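Local coordinates for protein thiamine-monophosphate kinase (Stenotrophomonas maltophilia, PDB 6XEP) that probably catalyses the ATP-dependent phosphorylation of thiamine monophosphate to thiamine diphosphate, the active form of vitamin B1, at residues I17-A22 / W106-G111; K74-N79 / D112-L117; D285-L290 / L301-R306. All blocks are in the same frame, centred on the assembly; numbering follows the deposited sequence.

Contact 1 of 3, residues I17-A22 / W106-G111; sequences IDRIRA and WIEAFG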
# COMPACT_ATOMS: atom_id res chain seq x y z
N ILE A 17 2.08 16.76 5.35
CA ILE A 17 1.11 17.25 4.36
C ILE A 17 1.60 18.51 3.66
O ILE A 17 1.34 18.71 2.46
CB ILE A 17 -0.27 17.47 5.02
CG1 ILE A 17 -1.29 17.80 3.94
CG2 ILE A 17 -0.20 18.56 6.03
CD1 ILE A 17 -1.47 16.68 2.95
N ASP A 18 2.32 19.39 4.36
CA ASP A 18 2.77 20.61 3.71
C ASP A 18 3.74 20.29 2.58
O ASP A 18 3.64 20.83 1.47
CB ASP A 18 3.42 21.56 4.72
CG ASP A 18 2.42 22.12 5.71
OD1 ASP A 18 1.24 22.32 5.32
OD2 ASP A 18 2.80 22.35 6.88
N ARG A 19 4.70 19.41 2.84
CA ARG A 19 5.62 19.02 1.78
C ARG A 19 4.92 18.20 0.70
O ARG A 19 5.26 18.33 -0.49
CB ARG A 19 6.81 18.27 2.37
CG ARG A 19 7.75 19.21 3.16
CD ARG A 19 9.09 18.54 3.44
NE ARG A 19 9.04 17.64 4.59
CZ ARG A 19 10.06 16.90 5.00
NH1 ARG A 19 9.94 16.11 6.06
NH2 ARG A 19 11.22 16.94 4.35
N ILE A 20 3.91 17.40 1.06
CA ILE A 20 3.12 16.71 0.05
C ILE A 20 2.46 17.71 -0.89
O ILE A 20 2.58 17.61 -2.12
CB ILE A 20 2.06 15.80 0.70
CG1 ILE A 20 2.74 14.56 1.31
CG2 ILE A 20 1.00 15.35 -0.35
CD1 ILE A 20 1.85 13.82 2.26
N ARG A 21 1.75 18.70 -0.33
CA ARG A 21 1.03 19.65 -1.17
C ARG A 21 1.98 20.49 -2.01
O ARG A 21 1.66 20.83 -3.16
CB ARG A 21 0.16 20.57 -0.31
CG ARG A 21 -1.03 19.90 0.34
CD ARG A 21 -1.80 20.93 1.18
NE ARG A 21 -2.74 20.29 2.09
CZ ARG A 21 -3.26 20.88 3.17
NH1 ARG A 21 -2.92 22.13 3.48
NH2 ARG A 21 -4.11 20.22 3.94
N ALA A 22 3.15 20.84 -1.47
CA ALA A 22 4.09 21.63 -2.24
C ALA A 22 4.43 20.93 -3.55
O ALA A 22 4.64 21.57 -4.58
CB ALA A 22 5.35 21.89 -1.42
N TRP A 106 11.07 12.27 14.34
CA TRP A 106 11.40 11.11 13.51
C TRP A 106 10.68 11.17 12.17
O TRP A 106 11.29 10.93 11.13
CB TRP A 106 11.06 9.82 14.25
CG TRP A 106 11.55 8.59 13.57
CD1 TRP A 106 12.70 7.90 13.85
CD2 TRP A 106 10.90 7.87 12.52
NE1 TRP A 106 12.81 6.81 13.03
CE2 TRP A 106 11.72 6.77 12.20
CE3 TRP A 106 9.70 8.04 11.82
CZ2 TRP A 106 11.38 5.85 11.21
CZ3 TRP A 106 9.37 7.13 10.82
CH2 TRP A 106 10.21 6.06 10.52
N ILE A 107 9.40 11.53 12.17
CA ILE A 107 8.65 11.55 10.92
C ILE A 107 9.20 12.63 9.99
O ILE A 107 9.26 12.43 8.78
CB ILE A 107 7.15 11.76 11.20
CG1 ILE A 107 6.56 10.51 11.84
CG2 ILE A 107 6.40 12.00 9.90
CD1 ILE A 107 5.12 10.72 12.29
N GLU A 108 9.60 13.78 10.54
CA GLU A 108 10.17 14.83 9.71
C GLU A 108 11.46 14.36 9.05
O GLU A 108 11.70 14.63 7.87
CB GLU A 108 10.42 16.08 10.57
CG GLU A 108 10.97 17.27 9.81
CD GLU A 108 10.77 18.59 10.56
OE1 GLU A 108 11.13 18.68 11.76
OE2 GLU A 108 10.25 19.55 9.95
N ALA A 109 12.30 13.65 9.80
CA ALA A 109 13.56 13.13 9.25
C ALA A 109 13.30 12.02 8.25
O ALA A 109 14.00 11.91 7.23
CB ALA A 109 14.44 12.62 10.39
N PHE A 110 12.33 11.15 8.54
CA PHE A 110 11.92 10.16 7.55
C PHE A 110 11.49 10.85 6.27
O PHE A 110 11.87 10.43 5.17
CB PHE A 110 10.79 9.31 8.13
CG PHE A 110 10.13 8.42 7.12
CD1 PHE A 110 9.13 8.90 6.29
CD2 PHE A 110 10.49 7.10 7.02
CE1 PHE A 110 8.53 8.08 5.35
CE2 PHE A 110 9.89 6.28 6.07
CZ PHE A 110 8.91 6.78 5.25
N GLY A 111 10.72 11.93 6.40
CA GLY A 111 10.26 12.63 5.21
C GLY A 111 11.41 13.22 4.43
O GLY A 111 11.40 13.22 3.20
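Arg-19 and Gly-111 mark the closest backbone approach between 17-22 and 106-111, both helical, and their CA atoms are still 8.6 Å apart, so the gap is bridged by a long side chain and not by helix-on-helix packing. Only 116 Å² is buried, most of it on Arg-19, in agreement with a single-residue bridge. The arginine bends at chi3 (-82°), which swings its guanidinium across to the backbone of the longer helix. There NH1 donates to the carbonyl oxygen of Glu-108, with 2.9 Å between Arg-19 NH1 and Glu-108 O and an N-H...O angle of 149°. The acceptor lies close to the guanidinium plane, at its edge, and the donor sits in the carbonyl plane on a lone pair, with a C=O...N angle of 126°. Gly-111, nearly one turn on, has no side chain to stand in the way: Arg-19 NH1 comes to 3.6 Å from Gly-111 CA, obliquely to the guanidinium. Glu-108 contributes mainly its main chain, for Arg-19 NH1 is 5.2 Å from Glu-108 OE2, too far for a direct ion pair. The charge of the arginine is met instead by Asp-112, whose OD1 forms a salt bridge with NH2, so NH1 and NH2 hold points about one turn apart on one helix. Arg-19 and Glu-108 each have a second conformer, and this geometry describes one. Away from the annotated sites, the contact fastens the N-terminal helix 17-24 to helix 104-120, which packs on the sheet of the PurM-like N-terminal domain through Phe-110.

Contact 2 of 3, residues K74-N79 / D112-L117; sequences KTLAVN and DGFFAL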
# COMPACT_ATOMS: atom_id res chain seq x y z
N LYS A 74 15.28 4.28 1.83
CA LYS A 74 15.32 2.90 1.37
C LYS A 74 13.93 2.35 1.15
O LYS A 74 13.71 1.58 0.20
CB LYS A 74 16.12 2.04 2.36
CG LYS A 74 16.29 0.61 1.84
CD LYS A 74 17.44 -0.13 2.53
CE LYS A 74 17.67 -1.47 1.84
NZ LYS A 74 18.81 -2.24 2.41
N THR A 75 12.96 2.75 1.98
CA THR A 75 11.59 2.26 1.79
C THR A 75 11.09 2.59 0.39
O THR A 75 10.54 1.73 -0.32
CB THR A 75 10.67 2.84 2.88
OG1 THR A 75 11.10 2.36 4.15
CG2 THR A 75 9.25 2.35 2.68
N LEU A 76 11.32 3.82 -0.07
CA LEU A 76 10.92 4.18 -1.42
C LEU A 76 11.83 3.53 -2.47
O LEU A 76 11.36 3.13 -3.54
CB LEU A 76 10.92 5.69 -1.59
CG LEU A 76 10.59 6.26 -2.97
CD1 LEU A 76 9.18 5.82 -3.43
CD2 LEU A 76 10.71 7.78 -2.92
N ALA A 77 13.14 3.45 -2.20
CA ALA A 77 14.07 2.91 -3.19
C ALA A 77 13.71 1.49 -3.61
O ALA A 77 13.88 1.12 -4.77
CB ALA A 77 15.50 2.95 -2.64
N VAL A 78 13.25 0.66 -2.67
CA VAL A 78 12.86 -0.70 -3.01
C VAL A 78 11.77 -0.69 -4.09
O VAL A 78 11.84 -1.43 -5.07
CB VAL A 78 12.40 -1.46 -1.75
CG1 VAL A 78 11.93 -2.85 -2.15
CG2 VAL A 78 13.55 -1.55 -0.77
N ASN A 79 10.77 0.16 -3.91
CA ASN A 79 9.66 0.21 -4.87
C ASN A 79 10.09 0.78 -6.20
O ASN A 79 9.65 0.32 -7.27
CB ASN A 79 8.53 1.04 -4.28
CG ASN A 79 7.80 0.31 -3.20
OD1 ASN A 79 8.21 0.33 -2.04
ND2 ASN A 79 6.73 -0.37 -3.57
N ASP A 112 12.43 13.72 5.13
CA ASP A 112 13.63 14.20 4.44
C ASP A 112 14.16 13.16 3.47
O ASP A 112 14.46 13.46 2.31
CB ASP A 112 14.72 14.55 5.45
CG ASP A 112 14.51 15.88 6.13
OD1 ASP A 112 13.63 16.66 5.71
OD2 ASP A 112 15.26 16.13 7.10
N GLY A 113 14.27 11.91 3.91
CA GLY A 113 14.87 10.90 3.07
C GLY A 113 13.94 10.43 1.97
O GLY A 113 14.37 10.21 0.84
N PHE A 114 12.66 10.31 2.32
CA PHE A 114 11.65 9.95 1.34
C PHE A 114 11.61 10.95 0.20
O PHE A 114 11.72 10.58 -0.98
CB PHE A 114 10.29 9.84 2.04
CG PHE A 114 9.24 9.19 1.20
CD1 PHE A 114 8.49 9.93 0.32
CD2 PHE A 114 9.03 7.82 1.28
CE1 PHE A 114 7.53 9.33 -0.47
CE2 PHE A 114 8.07 7.22 0.49
CZ PHE A 114 7.33 7.98 -0.38
N PHE A 115 11.48 12.24 0.52
CA PHE A 115 11.38 13.26 -0.51
C PHE A 115 12.70 13.48 -1.21
O PHE A 115 12.71 13.82 -2.40
CB PHE A 115 10.88 14.59 0.06
CG PHE A 115 9.46 14.54 0.55
CD1 PHE A 115 8.43 14.18 -0.31
CD2 PHE A 115 9.16 14.85 1.87
CE1 PHE A 115 7.11 14.14 0.15
CE2 PHE A 115 7.84 14.83 2.33
CZ PHE A 115 6.82 14.46 1.47
N ALA A 116 13.83 13.30 -0.51
CA ALA A 116 15.10 13.45 -1.21
C ALA A 116 15.17 12.52 -2.41
O ALA A 116 15.58 12.93 -3.50
CB ALA A 116 16.28 13.17 -0.27
N LEU A 117 14.74 11.27 -2.24
CA LEU A 117 14.73 10.32 -3.35
C LEU A 117 13.52 10.53 -4.27
O LEU A 117 13.67 10.51 -5.50
CB LEU A 117 14.75 8.89 -2.82
CG LEU A 117 14.69 7.80 -3.88
CD1 LEU A 117 15.87 7.89 -4.82
CD2 LEU A 117 14.62 6.43 -3.18
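Leu-76 reaches from helix 68-85 into the groove between Phe-114 and Leu-117 of helix 104-120, and can be followed atom by atom. Its CB rests against the ring, with Leu-76 CB 3.8 Å from Phe-114 CE2. CG stands anti to the backbone N (chi1 177°), a setting that carries the branch across to the other helix, where Leu-76 CG is 4.0 Å from Leu-117 CD2. The two methyls then part. CD1 stays near the ring, at 4.2 Å from Phe-114 CZ, while CD2 lies over one ring face, 4.2 Å from the centroid and only 8° off the normal, which meets the definition of a CH-pi contact. The Leu-76 and Phe-114 side chains cross at about a right angle. The same CD2 also touches the main chain, since Leu-76 CD2 is 3.6 Å from Phe-114 O. Leu-117 answers in the reverse direction: its CD2 drops onto the next residue of the first helix, 3.6 Å from Ala-77 CB, and the small alanine lets it come equally near the backbone. The short helix axes approach to 8.8 Å at 35° between their N-to-C directions, a separation that this interlocking of leucines fills. Polar ends of the two segments find partners away from this interface: Lys-74 pairs with Asp-274, Asp-112 with Arg-19, and Asn-79 ND2 hydrogen-bonds Thr-52 OG1, where Thr-52 is a predicted magnesium ligand. All four touching residues are buried and no hydrogen bond crosses between 74-79 and 112-117, which implies that these two helices are held together here by apolar packing and dispersion.

Contact 3 of 3, residues D285-L290 / L301-R306; sequences DQRDAL and LTRIGR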
# COMPACT_ATOMS: atom_id res chain seq x y z
N ASP A 285 24.86 -7.65 -30.61
CA ASP A 285 25.21 -6.50 -31.42
C ASP A 285 24.84 -5.17 -30.76
O ASP A 285 25.07 -4.11 -31.37
CB ASP A 285 24.57 -6.62 -32.82
CG ASP A 285 23.05 -6.54 -32.81
OD1 ASP A 285 22.46 -6.58 -33.91
OD2 ASP A 285 22.44 -6.44 -31.74
N GLN A 286 24.34 -5.19 -29.53
CA GLN A 286 24.09 -3.98 -28.75
C GLN A 286 25.29 -3.56 -27.90
O GLN A 286 25.16 -2.62 -27.11
CB GLN A 286 22.87 -4.16 -27.84
CG GLN A 286 21.57 -4.42 -28.59
CD GLN A 286 21.25 -3.31 -29.56
OE1 GLN A 286 21.10 -2.15 -29.17
NE2 GLN A 286 21.15 -3.66 -30.84
N ARG A 287 26.45 -4.21 -28.03
CA ARG A 287 27.55 -3.94 -27.10
C ARG A 287 28.01 -2.49 -27.21
O ARG A 287 28.15 -1.81 -26.19
CB ARG A 287 28.72 -4.88 -27.35
CG ARG A 287 28.51 -6.24 -26.71
CD ARG A 287 29.63 -7.17 -27.06
NE ARG A 287 29.32 -8.55 -26.70
CZ ARG A 287 30.17 -9.55 -26.84
NH1 ARG A 287 31.40 -9.32 -27.32
NH2 ARG A 287 29.80 -10.78 -26.49
N ASP A 288 28.28 -2.03 -28.43
CA ASP A 288 28.71 -0.65 -28.65
C ASP A 288 27.70 0.33 -28.07
O ASP A 288 28.06 1.29 -27.38
CB ASP A 288 28.90 -0.38 -30.14
CG ASP A 288 30.07 -1.14 -30.73
OD1 ASP A 288 30.82 -1.77 -29.96
OD2 ASP A 288 30.23 -1.10 -31.97
N ALA A 289 26.41 0.09 -28.34
CA ALA A 289 25.38 1.02 -27.89
C ALA A 289 25.29 1.06 -26.38
O ALA A 289 25.10 2.13 -25.79
CB ALA A 289 24.03 0.62 -28.50
N LEU A 290 25.43 -0.09 -25.73
CA LEU A 290 25.33 -0.14 -24.28
C LEU A 290 26.54 0.50 -23.61
O LEU A 290 26.40 1.12 -22.56
CB LEU A 290 25.13 -1.58 -23.81
CG LEU A 290 23.73 -2.11 -24.15
CD1 LEU A 290 23.64 -3.64 -24.03
CD2 LEU A 290 22.68 -1.45 -23.25
N LEU A 301 27.82 -0.10 -16.78
CA LEU A 301 27.12 -1.29 -17.25
C LEU A 301 28.18 -2.31 -17.64
O LEU A 301 29.03 -2.02 -18.49
CB LEU A 301 26.22 -0.98 -18.45
CG LEU A 301 25.22 0.15 -18.19
CD1 LEU A 301 24.57 0.59 -19.50
CD2 LEU A 301 24.17 -0.30 -17.16
N THR A 302 28.11 -3.49 -17.03
CA THR A 302 29.17 -4.48 -17.14
C THR A 302 28.62 -5.75 -17.76
O THR A 302 27.64 -6.30 -17.27
CB THR A 302 29.79 -4.75 -15.77
OG1 THR A 302 30.29 -3.52 -15.25
CG2 THR A 302 30.95 -5.77 -15.87
N ARG A 303 29.26 -6.22 -18.83
CA ARG A 303 28.88 -7.48 -19.46
C ARG A 303 29.44 -8.63 -18.63
O ARG A 303 30.66 -8.75 -18.47
CB ARG A 303 29.38 -7.52 -20.90
CG ARG A 303 28.90 -8.72 -21.73
CD ARG A 303 29.20 -8.55 -23.23
NE ARG A 303 30.60 -8.25 -23.47
CZ ARG A 303 31.55 -9.18 -23.59
NH1 ARG A 303 31.23 -10.47 -23.48
NH2 ARG A 303 32.81 -8.82 -23.80
N ILE A 304 28.56 -9.47 -18.09
CA ILE A 304 28.96 -10.47 -17.12
C ILE A 304 28.71 -11.90 -17.57
O ILE A 304 29.09 -12.84 -16.86
CB ILE A 304 28.28 -10.22 -15.76
CG1 ILE A 304 26.74 -10.25 -15.89
CG2 ILE A 304 28.75 -8.90 -15.17
CD1 ILE A 304 26.02 -10.36 -14.55
N GLY A 305 28.08 -12.12 -18.72
CA GLY A 305 27.72 -13.49 -19.06
C GLY A 305 26.94 -13.56 -20.35
O GLY A 305 26.92 -12.62 -21.15
N ARG A 306 26.27 -14.71 -20.54
CA ARG A 306 25.60 -15.00 -21.79
C ARG A 306 24.41 -15.92 -21.54
O ARG A 306 24.37 -16.66 -20.55
CB ARG A 306 26.54 -15.67 -22.80
CG ARG A 306 26.96 -17.05 -22.36
CD ARG A 306 28.19 -17.57 -23.08
NE ARG A 306 28.69 -18.77 -22.42
CZ ARG A 306 28.25 -20.01 -22.66
NH1 ARG A 306 27.31 -20.21 -23.57
NH2 ARG A 306 28.76 -21.04 -22.00
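Two guanidinium groups lie flat on each other: one face of Arg-287 carries Arg-303, and one face of Arg-303 carries Arg-287, with centres 3.5 Å apart and planes only 13° from parallel. The overlap is nearly complete, for each CZ lies over the centre of the other group. Arg-287 NH2 comes to 3.3 Å from Arg-303 NH1, and the NE atoms of Arg-287 and Arg-303 are 3.5 Å apart; both pairs are donor against donor, so neither is a hydrogen bond. The overlap runs back into the aliphatic chains, with Arg-287 CD 3.9 Å from Arg-303 NE and Arg-287 NE 3.5 Å from Arg-303 CD. Arg-287 is extended from CG to NE and reaches out from the first turn of helix 287-297, whereas the bend at chi3 (54°) folds the end of Arg-303 back so that its guanidinium lies face to face on that of Arg-287. Asp-161 of the adjacent strand supplies the opposite charge through a salt bridge to Arg-287 NE, and its side chain also touches Arg-303. Farther along, a methyl meets the main chain: Leu-301 CD1 lies 3.6 Å from Leu-290 O, while the buried Leu-290 side chain packs on Trp-163 and Phe-280 of the sheet. Ile-304 and Gly-305 together face Ile-162 in a classic beta bulge, just past the stacked arginine. Strand 277-282, helix 287-297 and strand 301-308 form a beta-alpha-beta crossover, the two strands running parallel with 161-165 between them. Chemically, the repulsion between like charges this close is probably offset by the salt bridge of Arg-287 to Asp-161, the flat contact and solvent, to which both arginines have access.

In the fold
Contacts 1 and 2 are neighbours, with centres 12 Å apart, and share helix 104-120, whose successive segments 106-111 and 112-117 meet helix 17-24 and helix 68-85 respectively. Their segments alternate along the chain. The shared helix, with the touches of Arg-19 on Asp-112 and Phe-115 (Arg-19 CB to Phe-115 CE2 3.6 Å), joins the N-terminal helix to the helical layer over the mixed sheet of 48-57, 89-99, 124-132 and 136-145. Contact 3 comes later in sequence, on a separate sheet, its centre 30 Å from contact 2 and 41 Å from contact 1. It touches neither, and belongs to the packing of the C-terminal domain, contacts 1 and 2 to that of the N-terminal part.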